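Local structure of engineered protein (3VB8) at residues M24-L28 against F119-P124; K39-R45 against K128-E134; C112-L116 against N136-A140. The protein probably acts as a protein-based enzyme inhibitor, a computationally designed molecule expected to bind and block its target enzyme. All coordinates share one frame; numbering follows the deposited sequence.

Interaction 1: residues M24-L28 against F119-P124; sequences MSHEL and FIEMRP
His26 and Phe119 both carry CG anti to the backbone nitrogen (chi1 -173° and -176°), which brings their rings together from opposite directions where strand 23-31 meets the end of helix 114-122. This is helix-on-sheet packing: the strand belongs to a curved antiparallel sheet, and Met24, His26 and Leu28 turn one face of it toward the helix. The two rings form an offset stack, with centroids 4.2 Å apart and planes inclined by 17°. On the other face of the imidazole sits the turn that follows the helix, where Arg123 CA makes a CH-pi contact 3.4 Å from the ring centroid. His26 is thus sandwiched, and its rotation is further fixed by a hydrogen bond from NE2 to Phe119 O (2.8 Å), made nearly in the ring plane though tilted from the plane of the carbonyl. The bond gives a carbonyl near the C-terminal end of the helix a side-chain donor from the sheet. Leu28 packs at the edge of the phenyl ring, its CB 3.6 Å from Phe119 CE1, while its CD1 reaches Met122 CB. Arg123 directs its guanidinium away, to a salt bridge with Glu107 and to a bound sulfate. Its aliphatic part stays beside the strand, where the bent Met24 chain crosses it at about a right angle and SD meets Arg123 CG.

Interaction 2: residues K39-R45 against K128-E134; sequences KPFEHSR and KTAWVEE
Lys39 supplies the single hydrogen bond between the two segments, from NZ to Val132 O (2.9 Å), approaching nearly in line with the carbonyl bond. The lysine chain bends at chi2 (98°), which brings its far end over the loop 128-134. Electrostatics add a looser term: Glu134 OE1 lies 4.1 Å from Lys39 NZ, beyond salt-bridge distance, and touches the CD methylene instead. The aromatic contribution is a T-shaped pair in which the edge of His43 is presented to the face of the Trp131 six-membered ring, with centroids 4.4 Å apart and planes at 74°. Apolar packing fills in between. Pro40 lays CD against Val132 CB at 3.4 Å and sets CB 4.0 Å from Trp131 CZ3, so the proline ring meets both residues. Toward the other end, Thr129 CG2 rests 3.8 Å from Arg45 CG. Arg45 and Lys128 run side by side and point the same way, the methylenes of Lys128 lying over one face of the guanidinium; their charged ends stay apart, Arg45 NH2 to Lys128 NZ being 5.1 Å. In the fold, this joins the loop that follows helix 114-122 to strand 42-44, which pairs with strand 49-54, and to its flanking residues. With one hydrogen bond and no salt bridge between the segments, the contact probably depends chiefly on side-chain packing, Arg45 and Lys128 meeting through carbon rather than charge.

Interaction 3: residues C112-L116 against N136-A140; sequences CPYVL and NYSIA
Tyr114 reaches from the first turn of helix 114-122, whose N-cap is Pro113, to form an edge-to-face aromatic pair with Tyr137 of the irregular loop 136-140, which leads toward helix 143-156. Its CB already touches the loop, 3.6 Å from Ile139 CD1. With chi1 at -164°, CG stands opposite the backbone nitrogen and the ring extends toward Tyr137. Along the ring border, CD2 keeps the same methyl company, 3.5 Å from Ile139 CD1. One atom further, CE2 passes from the isoleucine to the aromatic partner and meets Tyr137 CD2 at 3.3 Å. CZ lies beside that same carbon, and the phenol oxygen at the tip ends 3.7 Å from Tyr137 CB. In the ring pair, the CD2 edge of Tyr137 comes down over one face of Tyr114, displaced toward its rim, with ring centroids 4.6 Å apart and planes inclined by 55°. The pairing is well short of perpendicular, and the two side chains cross at a slant. Trp36 and Phe37 of strand 36-37 also touch Tyr114 and Val115 respectively, so the start of the helix meets both that strand and the loop. Ile139, buried like Val115, bridges two consecutive helix residues. Its CD1 meets both Tyr114 and Val115 CG2, which lies 3.4 Å from Ile139 CG1 as well.

How the interactions relate
From the N terminus, the chain runs through 24-28 and 39-45, crosses the remaining strands and helix 100-106, and then returns with 112-116, 119-124, 128-134 and 136-140. Interaction 1 closes a long loop by bringing helix 114-122 back to strand 23-31; interaction 2 closes another, from the region of strand 42-44 to the loop after that helix. Interaction 3 closes a short loop of 19 residues. None nests: every pair crosses. Interactions 1 and 2 also touch, Ala130 packing against Met122 and His26, and both reach the same sheet. Interaction 3, at the other end of helix 114-122, ties its start to the approach to helix 143-156.

Interaction 1: residues M24-L28 against F119-P124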
ATOM      1  N   MET A  24      -3.190  -9.833   1.759  1.00 44.87           N
ATOM      2  CA  MET A  24      -1.859 -10.080   1.217  1.00 44.18           C
ATOM      3  C   MET A  24      -1.542  -9.143   0.049  1.00 42.72           C
ATOM      4  O   MET A  24      -2.401  -8.900  -0.787  1.00 43.53           O
ATOM      5  CB  MET A  24      -1.724 -11.528   0.735  1.00 45.59           C
ATOM      6  CG  MET A  24      -0.312 -11.829   0.198  1.00 50.06           C
ATOM      7  SD  MET A  24      -0.153 -13.334  -0.780  1.00 54.28           S
ATOM      8  CE  MET A  24      -0.743 -12.696  -2.328  1.00 51.19           C
ATOM      9  N   SER A  25      -0.313  -8.638  -0.021  1.00 40.46           N
ATOM     10  CA  SER A  25       0.092  -7.740  -1.101  1.00 38.77           C
ATOM     11  C   SER A  25       1.399  -8.245  -1.657  1.00 38.04           C
ATOM     12  O   SER A  25       2.430  -8.134  -0.992  1.00 36.92           O
ATOM     13  CB  SER A  25       0.290  -6.306  -0.585  1.00 39.57           C
ATOM     14  OG  SER A  25       0.497  -5.385  -1.647  1.00 34.67           O
ATOM     15  N   HIS A  26       1.334  -8.809  -2.861  1.00 37.85           N
ATOM     16  CA  HIS A  26       2.496  -9.343  -3.566  1.00 37.95           C
ATOM     17  C   HIS A  26       2.861  -8.476  -4.792  1.00 37.89           C
ATOM     18  O   HIS A  26       2.126  -8.397  -5.785  1.00 38.60           O
ATOM     19  CB  HIS A  26       2.191 -10.798  -3.950  1.00 37.98           C
ATOM     20  CG  HIS A  26       3.353 -11.533  -4.547  1.00 41.80           C
ATOM     21  ND1 HIS A  26       4.649 -11.331  -4.132  1.00 44.18           N
ATOM     22  CD2 HIS A  26       3.406 -12.460  -5.528  1.00 42.68           C
ATOM     23  CE1 HIS A  26       5.460 -12.102  -4.839  1.00 44.75           C
ATOM     24  NE2 HIS A  26       4.732 -12.797  -5.692  1.00 44.80           N
ATOM     25  N   GLU A  27       4.003  -7.800  -4.690  1.00 38.42           N
ATOM     26  CA  GLU A  27       4.488  -6.898  -5.742  1.00 39.52           C
ATOM     27  C   GLU A  27       5.953  -7.173  -6.079  1.00 40.53           C
ATOM     28  O   GLU A  27       6.840  -7.005  -5.229  1.00 42.51           O
ATOM     29  CB  GLU A  27       4.384  -5.456  -5.255  1.00 40.71           C
ATOM     30  CG  GLU A  27       3.647  -4.505  -6.157  1.00 41.94           C
ATOM     31  CD  GLU A  27       3.221  -3.264  -5.395  1.00 42.57           C
ATOM     32  OE1 GLU A  27       4.093  -2.590  -4.806  1.00 38.65           O
ATOM     33  OE2 GLU A  27       2.010  -2.969  -5.377  1.00 42.47           O
ATOM     34  N   LEU A  28       6.219  -7.578  -7.315  1.00 39.25           N
ATOM     35  CA  LEU A  28       7.594  -7.854  -7.718  1.00 38.25           C
ATOM     36  C   LEU A  28       7.953  -7.199  -9.043  1.00 38.63           C
ATOM     37  O   LEU A  28       7.079  -6.970  -9.872  1.00 40.05           O
ATOM     38  CB  LEU A  28       7.827  -9.362  -7.815  1.00 38.49           C
ATOM     39  CG  LEU A  28       7.739 -10.225  -6.561  1.00 38.63           C
ATOM     40  CD1 LEU A  28       8.093 -11.677  -6.924  1.00 35.38           C
ATOM     41  CD2 LEU A  28       8.686  -9.668  -5.509  1.00 39.24           C
ATOM     42  N   PHE A 119       5.902 -16.224 -10.339  1.00 42.38           N
ATOM     43  CA  PHE A 119       5.397 -15.102  -9.577  1.00 40.98           C
ATOM     44  C   PHE A 119       4.502 -15.524  -8.411  1.00 42.74           C
ATOM     45  O   PHE A 119       4.660 -15.045  -7.285  1.00 41.88           O
ATOM     46  CB  PHE A 119       4.640 -14.153 -10.500  1.00 35.13           C
ATOM     47  CG  PHE A 119       4.154 -12.909  -9.812  1.00 32.55           C
ATOM     48  CD1 PHE A 119       5.062 -11.990  -9.267  1.00 30.52           C
ATOM     49  CD2 PHE A 119       2.783 -12.680  -9.642  1.00 29.44           C
ATOM     50  CE1 PHE A 119       4.603 -10.857  -8.551  1.00 30.83           C
ATOM     51  CE2 PHE A 119       2.304 -11.555  -8.929  1.00 31.90           C
ATOM     52  CZ  PHE A 119       3.211 -10.641  -8.379  1.00 31.49           C
ATOM     53  N   ILE A 120       3.558 -16.412  -8.684  1.00 43.33           N
ATOM     54  CA  ILE A 120       2.650 -16.878  -7.647  1.00 44.75           C
ATOM     55  C   ILE A 120       3.437 -17.738  -6.657  1.00 46.86           C
ATOM     56  O   ILE A 120       3.127 -17.800  -5.469  1.00 47.43           O
ATOM     57  CB  ILE A 120       1.505 -17.726  -8.262  1.00 44.54           C
ATOM     58  CG1 ILE A 120       0.785 -16.926  -9.358  1.00 45.51           C
ATOM     59  CG2 ILE A 120       0.536 -18.175  -7.171  1.00 43.02           C
ATOM     60  CD1 ILE A 120      -0.221 -17.757 -10.169  1.00 54.31           C
ATOM     61  N   GLU A 121       4.467 -18.397  -7.161  1.00 48.73           N
ATOM     62  CA  GLU A 121       5.309 -19.256  -6.344  1.00 49.09           C
ATOM     63  C   GLU A 121       6.104 -18.449  -5.300  1.00 49.13           C
ATOM     64  O   GLU A 121       6.147 -18.786  -4.114  1.00 48.16           O
ATOM     65  CB  GLU A 121       6.274 -20.006  -7.267  1.00 50.87           C
ATOM     66  CG  GLU A 121       6.997 -21.188  -6.651  1.00 55.43           C
ATOM     67  CD  GLU A 121       8.149 -21.677  -7.529  1.00 58.60           C
ATOM     68  OE1 GLU A 121       9.163 -20.963  -7.579  1.00 59.58           O
ATOM     69  OE2 GLU A 121       8.063 -22.752  -8.170  1.00 60.08           O
ATOM     70  N   MET A 122       6.743 -17.379  -5.755  1.00 48.43           N
ATOM     71  CA  MET A 122       7.543 -16.544  -4.872  1.00 48.84           C
ATOM     72  C   MET A 122       6.742 -15.724  -3.861  1.00 48.77           C
ATOM     73  O   MET A 122       7.309 -15.152  -2.923  1.00 48.53           O
ATOM     74  CB  MET A 122       8.417 -15.616  -5.699  1.00 49.92           C
ATOM     75  CG  MET A 122       9.651 -16.309  -6.258  1.00 53.46           C
ATOM     76  SD  MET A 122      10.690 -15.269  -7.298  1.00 58.91           S
ATOM     77  CE  MET A 122       9.825 -15.430  -8.872  1.00 58.01           C
ATOM     78  N   ARG A 123       5.430 -15.660  -4.062  1.00 48.59           N
ATOM     79  CA  ARG A 123       4.529 -14.919  -3.177  1.00 48.43           C
ATOM     80  C   ARG A 123       4.948 -15.020  -1.722  1.00 48.47           C
ATOM     81  O   ARG A 123       5.263 -16.101  -1.252  1.00 47.23           O
ATOM     82  CB  ARG A 123       3.118 -15.452  -3.339  1.00 47.62           C
ATOM     83  CG  ARG A 123       2.180 -15.058  -2.232  1.00 50.04           C
ATOM     84  CD  ARG A 123       1.723 -16.314  -1.513  1.00 53.21           C
ATOM     85  NE  ARG A 123       1.418 -17.396  -2.455  1.00 53.21           N
ATOM     86  CZ  ARG A 123       0.610 -18.419  -2.189  1.00 55.16           C
ATOM     87  NH1 ARG A 123       0.007 -18.505  -1.006  1.00 56.64           N
ATOM     88  NH2 ARG A 123       0.424 -19.370  -3.096  1.00 53.26           N
ATOM     89  N   PRO A 124       4.924 -13.899  -0.985  1.00 46.87           N
ATOM     90  CA  PRO A 124       5.322 -13.888   0.428  1.00 46.75           C
ATOM     91  C   PRO A 124       4.520 -14.871   1.315  1.00 48.04           C
ATOM     92  O   PRO A 124       3.279 -14.931   1.269  1.00 48.16           O
ATOM     93  CB  PRO A 124       5.114 -12.429   0.816  1.00 46.05           C
ATOM     94  CG  PRO A 124       3.967 -12.047  -0.027  1.00 47.17           C
ATOM     95  CD  PRO A 124       4.357 -12.593  -1.361  1.00 46.93           C
TER

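Interaction 2: residues K39-R45 against K128-E134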
ATOM      1  N   LYS A  39      16.507  -8.581  -8.531  1.00 38.03           N
ATOM      2  CA  LYS A  39      16.804  -9.021  -7.179  1.00 40.21           C
ATOM      3  C   LYS A  39      16.789  -7.839  -6.230  1.00 40.57           C
ATOM      4  O   LYS A  39      17.414  -6.833  -6.502  1.00 43.34           O
ATOM      5  CB  LYS A  39      18.178  -9.701  -7.127  1.00 41.16           C
ATOM      6  CG  LYS A  39      18.583 -10.113  -5.731  1.00 42.80           C
ATOM      7  CD  LYS A  39      18.298 -11.587  -5.456  1.00 45.02           C
ATOM      8  CE  LYS A  39      18.896 -12.030  -4.111  1.00 47.20           C
ATOM      9  NZ  LYS A  39      18.691 -13.486  -3.823  1.00 49.02           N
ATOM     10  N   PRO A  40      16.078  -7.940  -5.104  1.00 41.61           N
ATOM     11  CA  PRO A  40      15.999  -6.862  -4.103  1.00 41.80           C
ATOM     12  C   PRO A  40      17.323  -6.716  -3.393  1.00 43.30           C
ATOM     13  O   PRO A  40      17.975  -7.709  -3.204  1.00 44.32           O
ATOM     14  CB  PRO A  40      14.916  -7.355  -3.155  1.00 42.92           C
ATOM     15  CG  PRO A  40      14.075  -8.257  -4.044  1.00 41.80           C
ATOM     16  CD  PRO A  40      15.125  -9.011  -4.799  1.00 40.82           C
ATOM     17  N   PHE A  41      17.729  -5.516  -3.002  1.00 44.38           N
ATOM     18  CA  PHE A  41      19.005  -5.366  -2.325  1.00 45.20           C
ATOM     19  C   PHE A  41      18.690  -5.360  -0.844  1.00 45.46           C
ATOM     20  O   PHE A  41      19.561  -5.516  -0.002  1.00 44.84           O
ATOM     21  CB  PHE A  41      19.679  -4.058  -2.749  1.00 44.94           C
ATOM     22  CG  PHE A  41      19.123  -2.832  -2.059  1.00 47.05           C
ATOM     23  CD1 PHE A  41      19.679  -2.382  -0.857  1.00 47.32           C
ATOM     24  CD2 PHE A  41      18.045  -2.124  -2.605  1.00 48.60           C
ATOM     25  CE1 PHE A  41      19.176  -1.244  -0.206  1.00 47.46           C
ATOM     26  CE2 PHE A  41      17.529  -0.980  -1.962  1.00 50.21           C
ATOM     27  CZ  PHE A  41      18.097  -0.540  -0.761  1.00 49.84           C
ATOM     28  N   GLU A  42      17.421  -5.178  -0.527  1.00 47.23           N
ATOM     29  CA  GLU A  42      17.012  -5.149   0.862  1.00 50.55           C
ATOM     30  C   GLU A  42      15.548  -5.534   0.976  1.00 51.10           C
ATOM     31  O   GLU A  42      14.779  -5.310   0.048  1.00 52.25           O
ATOM     32  CB  GLU A  42      17.238  -3.740   1.442  1.00 52.58           C
ATOM     33  CG  GLU A  42      16.489  -3.453   2.750  1.00 56.41           C
ATOM     34  CD  GLU A  42      16.718  -2.027   3.281  1.00 59.97           C
ATOM     35  OE1 GLU A  42      16.750  -1.081   2.455  1.00 60.73           O
ATOM     36  OE2 GLU A  42      16.855  -1.847   4.520  1.00 60.67           O
ATOM     37  N   HIS A  43      15.169  -6.132   2.099  1.00 51.39           N
ATOM     38  CA  HIS A  43      13.775  -6.499   2.332  1.00 52.61           C
ATOM     39  C   HIS A  43      13.452  -6.287   3.810  1.00 51.63           C
ATOM     40  O   HIS A  43      14.276  -6.598   4.674  1.00 52.99           O
ATOM     41  CB  HIS A  43      13.551  -7.947   1.970  1.00 55.30           C
ATOM     42  CG  HIS A  43      14.454  -8.886   2.703  1.00 58.55           C
ATOM     43  ND1 HIS A  43      15.565  -9.441   2.118  1.00 60.77           N
ATOM     44  CD2 HIS A  43      14.393  -9.380   3.959  1.00 60.33           C
ATOM     45  CE1 HIS A  43      16.157 -10.251   2.981  1.00 62.84           C
ATOM     46  NE2 HIS A  43      15.466 -10.231   4.106  1.00 62.42           N
ATOM     47  N   SER A  44      12.264  -5.772   4.111  1.00 50.25           N
ATOM     48  CA  SER A  44      11.908  -5.515   5.500  1.00 50.62           C
ATOM     49  C   SER A  44      10.601  -6.147   5.931  1.00 50.26           C
ATOM     50  O   SER A  44       9.523  -5.719   5.545  1.00 50.12           O
ATOM     51  CB  SER A  44      11.860  -3.997   5.747  1.00 52.11           C
ATOM     52  OG  SER A  44      11.441  -3.644   7.055  1.00 49.75           O
ATOM     53  N   ARG A  45      10.702  -7.162   6.764  1.00 51.24           N
ATOM     54  CA  ARG A  45       9.520  -7.828   7.249  1.00 53.00           C
ATOM     55  C   ARG A  45       8.854  -6.907   8.253  1.00 52.76           C
ATOM     56  O   ARG A  45       7.639  -6.918   8.435  1.00 51.92           O
ATOM     57  CB  ARG A  45       9.924  -9.145   7.909  1.00 54.16           C
ATOM     58  CG  ARG A  45      10.205 -10.288   6.934  1.00 58.32           C
ATOM     59  CD  ARG A  45      10.742 -11.544   7.612  1.00 58.32           C
ATOM     60  NE  ARG A  45      10.990 -12.601   6.637  1.00 60.12           N
ATOM     61  CZ  ARG A  45      11.580 -13.750   6.935  1.00 60.91           C
ATOM     62  NH1 ARG A  45      11.973 -13.971   8.177  1.00 62.31           N
ATOM     63  NH2 ARG A  45      11.790 -14.668   6.001  1.00 61.21           N
ATOM     64  N   LYS A 128       5.879 -12.915   6.420  1.00 50.80           N
ATOM     65  CA  LYS A 128       7.176 -12.966   5.754  1.00 50.84           C
ATOM     66  C   LYS A 128       7.111 -12.083   4.522  1.00 50.54           C
ATOM     67  O   LYS A 128       6.044 -11.575   4.198  1.00 50.36           O
ATOM     68  CB  LYS A 128       7.453 -14.414   5.327  1.00 52.02           C
ATOM     69  CG  LYS A 128       8.898 -14.875   5.426  1.00 53.83           C
ATOM     70  CD  LYS A 128       8.935 -16.399   5.585  1.00 55.74           C
ATOM     71  CE  LYS A 128       8.352 -16.841   6.933  1.00 56.15           C
ATOM     72  NZ  LYS A 128       8.383 -18.320   7.126  1.00 54.81           N
ATOM     73  N   THR A 129       8.246 -11.896   3.850  1.00 50.69           N
ATOM     74  CA  THR A 129       8.282 -11.115   2.613  1.00 51.94           C
ATOM     75  C   THR A 129       8.657 -12.093   1.522  1.00 52.86           C
ATOM     76  O   THR A 129       9.074 -13.217   1.804  1.00 51.06           O
ATOM     77  CB  THR A 129       9.341  -9.955   2.601  1.00 50.98           C
ATOM     78  OG1 THR A 129      10.648 -10.490   2.804  1.00 50.47           O
ATOM     79  CG2 THR A 129       9.034  -8.902   3.642  1.00 49.75           C
ATOM     80  N   ALA A 130       8.509 -11.664   0.281  1.00 55.21           N
ATOM     81  CA  ALA A 130       8.835 -12.529  -0.826  1.00 58.42           C
ATOM     82  C   ALA A 130      10.357 -12.535  -0.983  1.00 60.41           C
ATOM     83  O   ALA A 130      11.017 -11.651  -0.451  1.00 58.76           O
ATOM     84  CB  ALA A 130       8.126 -12.020  -2.115  1.00 58.70           C
ATOM     85  N   TRP A 131      10.911 -13.535  -1.671  1.00 63.55           N
ATOM     86  CA  TRP A 131      12.352 -13.575  -1.878  1.00 67.06           C
ATOM     87  C   TRP A 131      12.760 -13.972  -3.276  1.00 67.56           C
ATOM     88  O   TRP A 131      12.652 -15.134  -3.662  1.00 68.07           O
ATOM     89  CB  TRP A 131      13.052 -14.515  -0.898  1.00 70.57           C
ATOM     90  CG  TRP A 131      14.494 -14.179  -0.799  1.00 74.36           C
ATOM     91  CD1 TRP A 131      15.551 -15.049  -0.700  1.00 75.60           C
ATOM     92  CD2 TRP A 131      15.055 -12.859  -0.750  1.00 74.99           C
ATOM     93  NE1 TRP A 131      16.739 -14.346  -0.588  1.00 75.99           N
ATOM     94  CE2 TRP A 131      16.459 -13.000  -0.616  1.00 75.61           C
ATOM     95  CE3 TRP A 131      14.507 -11.566  -0.809  1.00 74.70           C
ATOM     96  CZ2 TRP A 131      17.311 -11.890  -0.531  1.00 76.01           C
ATOM     97  CZ3 TRP A 131      15.353 -10.472  -0.728  1.00 74.01           C
ATOM     98  CH2 TRP A 131      16.736 -10.639  -0.591  1.00 75.13           C
ATOM     99  N   VAL A 132      13.267 -12.998  -4.018  1.00 67.50           N
ATOM    100  CA  VAL A 132      13.696 -13.255  -5.370  1.00 68.90           C
ATOM    101  C   VAL A 132      14.883 -14.174  -5.261  1.00 70.88           C
ATOM    102  O   VAL A 132      15.907 -13.785  -4.728  1.00 71.10           O
ATOM    103  CB  VAL A 132      14.113 -11.949  -6.083  1.00 68.26           C
ATOM    104  CG1 VAL A 132      15.011 -12.245  -7.241  1.00 67.60           C
ATOM    105  CG2 VAL A 132      12.893 -11.222  -6.598  1.00 69.09           C
ATOM    106  N   GLU A 133      14.730 -15.398  -5.734  1.00 73.66           N
ATOM    107  CA  GLU A 133      15.811 -16.357  -5.690  1.00 77.16           C
ATOM    108  C   GLU A 133      16.671 -16.136  -6.911  1.00 79.16           C
ATOM    109  O   GLU A 133      16.153 -16.128  -8.028  1.00 78.10           O
ATOM    110  CB  GLU A 133      15.236 -17.775  -5.694  1.00 78.87           C
ATOM    111  CG  GLU A 133      14.527 -18.148  -4.392  1.00 81.62           C
ATOM    112  CD  GLU A 133      13.851 -19.508  -4.449  1.00 81.76           C
ATOM    113  OE1 GLU A 133      14.526 -20.483  -4.838  1.00 81.79           O
ATOM    114  OE2 GLU A 133      12.653 -19.602  -4.092  1.00 82.23           O
ATOM    115  N   GLU A 134      17.975 -15.941  -6.697  1.00 81.64           N
ATOM    116  CA  GLU A 134      18.904 -15.743  -7.808  1.00 83.25           C
ATOM    117  C   GLU A 134      18.668 -16.970  -8.632  1.00 84.20           C
ATOM    118  O   GLU A 134      19.269 -18.005  -8.380  1.00 83.99           O
ATOM    119  CB  GLU A 134      20.351 -15.713  -7.309  1.00 82.66           C
ATOM    120  CG  GLU A 134      21.365 -14.994  -8.209  1.00 82.36           C
ATOM    121  CD  GLU A 134      21.068 -13.502  -8.342  1.00 81.89           C
ATOM    122  OE1 GLU A 134      20.739 -12.860  -7.323  1.00 82.36           O
ATOM    123  OE2 GLU A 134      21.155 -12.964  -9.465  1.00 79.91           O
TER

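Interaction 3: residues C112-L116 against N136-A140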
ATOM      1  N   CYS A 112       0.402 -22.795 -17.098  1.00 61.86           N
ATOM      2  CA  CYS A 112       0.555 -21.404 -16.706  1.00 60.27           C
ATOM      3  C   CYS A 112       1.896 -20.894 -17.169  1.00 60.75           C
ATOM      4  O   CYS A 112       2.906 -21.538 -16.933  1.00 60.94           O
ATOM      5  CB  CYS A 112       0.469 -21.273 -15.175  1.00 60.29           C
ATOM      6  SG  CYS A 112       1.073 -19.708 -14.445  1.00 55.17           S
ATOM      7  N   PRO A 113       1.925 -19.729 -17.842  1.00 60.54           N
ATOM      8  CA  PRO A 113       3.192 -19.152 -18.313  1.00 60.47           C
ATOM      9  C   PRO A 113       4.247 -19.162 -17.199  1.00 60.91           C
ATOM     10  O   PRO A 113       3.936 -18.897 -16.044  1.00 60.69           O
ATOM     11  CB  PRO A 113       2.777 -17.744 -18.741  1.00 60.89           C
ATOM     12  CG  PRO A 113       1.421 -17.976 -19.314  1.00 58.67           C
ATOM     13  CD  PRO A 113       0.783 -18.914 -18.297  1.00 59.23           C
ATOM     14  N   TYR A 114       5.480 -19.515 -17.544  1.00 60.75           N
ATOM     15  CA  TYR A 114       6.574 -19.594 -16.577  1.00 58.68           C
ATOM     16  C   TYR A 114       6.644 -18.441 -15.568  1.00 55.10           C
ATOM     17  O   TYR A 114       6.648 -18.674 -14.363  1.00 53.13           O
ATOM     18  CB  TYR A 114       7.898 -19.674 -17.326  1.00 62.54           C
ATOM     19  CG  TYR A 114       9.057 -20.141 -16.489  1.00 66.67           C
ATOM     20  CD1 TYR A 114       9.168 -21.473 -16.091  1.00 67.71           C
ATOM     21  CD2 TYR A 114      10.049 -19.257 -16.105  1.00 68.37           C
ATOM     22  CE1 TYR A 114      10.249 -21.904 -15.329  1.00 69.17           C
ATOM     23  CE2 TYR A 114      11.122 -19.673 -15.351  1.00 70.71           C
ATOM     24  CZ  TYR A 114      11.220 -20.993 -14.965  1.00 71.33           C
ATOM     25  OH  TYR A 114      12.300 -21.386 -14.210  1.00 74.16           O
ATOM     26  N   VAL A 115       6.721 -17.208 -16.065  1.00 52.96           N
ATOM     27  CA  VAL A 115       6.816 -16.015 -15.220  1.00 50.35           C
ATOM     28  C   VAL A 115       5.627 -15.824 -14.269  1.00 48.82           C
ATOM     29  O   VAL A 115       5.799 -15.349 -13.147  1.00 48.30           O
ATOM     30  CB  VAL A 115       6.998 -14.767 -16.092  1.00 48.59           C
ATOM     31  CG1 VAL A 115       6.880 -13.539 -15.269  1.00 47.87           C
ATOM     32  CG2 VAL A 115       8.367 -14.776 -16.746  1.00 47.95           C
ATOM     33  N   LEU A 116       4.428 -16.201 -14.699  1.00 48.67           N
ATOM     34  CA  LEU A 116       3.265 -16.079 -13.827  1.00 48.87           C
ATOM     35  C   LEU A 116       3.285 -17.175 -12.771  1.00 47.28           C
ATOM     36  O   LEU A 116       2.836 -16.974 -11.646  1.00 45.55           O
ATOM     37  CB  LEU A 116       1.981 -16.184 -14.643  1.00 51.03           C
ATOM     38  CG  LEU A 116       0.683 -16.013 -13.864  1.00 52.18           C
ATOM     39  CD1 LEU A 116       0.654 -14.628 -13.254  1.00 51.76           C
ATOM     40  CD2 LEU A 116      -0.498 -16.199 -14.788  1.00 53.30           C
ATOM     41  N   ASN A 136      17.675 -19.277 -12.425  1.00 88.06           N
ATOM     42  CA  ASN A 136      18.135 -19.663 -13.748  1.00 87.94           C
ATOM     43  C   ASN A 136      16.995 -19.627 -14.799  1.00 87.88           C
ATOM     44  O   ASN A 136      15.895 -19.085 -14.569  1.00 87.34           O
ATOM     45  CB  ASN A 136      18.703 -21.078 -13.638  1.00 89.37           C
ATOM     46  CG  ASN A 136      19.491 -21.490 -14.844  1.00 91.35           C
ATOM     47  OD1 ASN A 136      19.692 -22.675 -15.073  1.00 92.41           O
ATOM     48  ND2 ASN A 136      19.959 -20.515 -15.623  1.00 92.13           N
ATOM     49  N   TYR A 137      17.291 -20.226 -15.950  1.00 87.59           N
ATOM     50  CA  TYR A 137      16.378 -20.324 -17.084  1.00 86.61           C
ATOM     51  C   TYR A 137      16.273 -19.033 -17.876  1.00 85.87           C
ATOM     52  O   TYR A 137      16.646 -17.971 -17.388  1.00 86.04           O
ATOM     53  CB  TYR A 137      14.982 -20.746 -16.625  1.00 85.90           C
ATOM     54  CG  TYR A 137      14.112 -21.202 -17.769  1.00 85.64           C
ATOM     55  CD1 TYR A 137      14.530 -22.223 -18.622  1.00 85.66           C
ATOM     56  CD2 TYR A 137      12.880 -20.601 -18.017  1.00 85.60           C
ATOM     57  CE1 TYR A 137      13.740 -22.632 -19.698  1.00 85.38           C
ATOM     58  CE2 TYR A 137      12.082 -21.007 -19.090  1.00 85.38           C
ATOM     59  CZ  TYR A 137      12.523 -22.019 -19.923  1.00 85.40           C
ATOM     60  OH  TYR A 137      11.764 -22.413 -20.995  1.00 85.59           O
ATOM     61  N   SER A 138      15.735 -19.130 -19.089  1.00 84.64           N
ATOM     62  CA  SER A 138      15.584 -17.973 -19.958  1.00 83.73           C
ATOM     63  C   SER A 138      14.227 -17.936 -20.628  1.00 83.07           C
ATOM     64  O   SER A 138      13.953 -18.731 -21.528  1.00 83.01           O
ATOM     65  CB  SER A 138      16.652 -18.001 -21.042  1.00 83.90           C
ATOM     66  OG  SER A 138      17.931 -18.123 -20.461  1.00 85.23           O
ATOM     67  N   ILE A 139      13.387 -16.998 -20.208  1.00 82.28           N
ATOM     68  CA  ILE A 139      12.059 -16.869 -20.795  1.00 80.81           C
ATOM     69  C   ILE A 139      12.163 -16.846 -22.320  1.00 79.94           C
ATOM     70  O   ILE A 139      13.056 -16.206 -22.866  1.00 80.09           O
ATOM     71  CB  ILE A 139      11.350 -15.590 -20.274  1.00 80.18           C
ATOM     72  CG1 ILE A 139      10.840 -15.826 -18.852  1.00 79.71           C
ATOM     73  CG2 ILE A 139      10.211 -15.183 -21.209  1.00 79.78           C
ATOM     74  CD1 ILE A 139       9.927 -17.022 -18.736  1.00 54.31           C
ATOM     75  N   ALA A 140      11.258 -17.558 -22.988  1.00 78.17           N
ATOM     76  CA  ALA A 140      11.256 -17.673 -24.446  1.00 76.72           C
ATOM     77  C   ALA A 140      10.999 -16.385 -25.209  1.00 75.65           C
ATOM     78  O   ALA A 140      11.815 -15.971 -26.032  1.00 75.32           O
ATOM     79  CB  ALA A 140      10.243 -18.669 -24.864  1.00 76.87           C
TER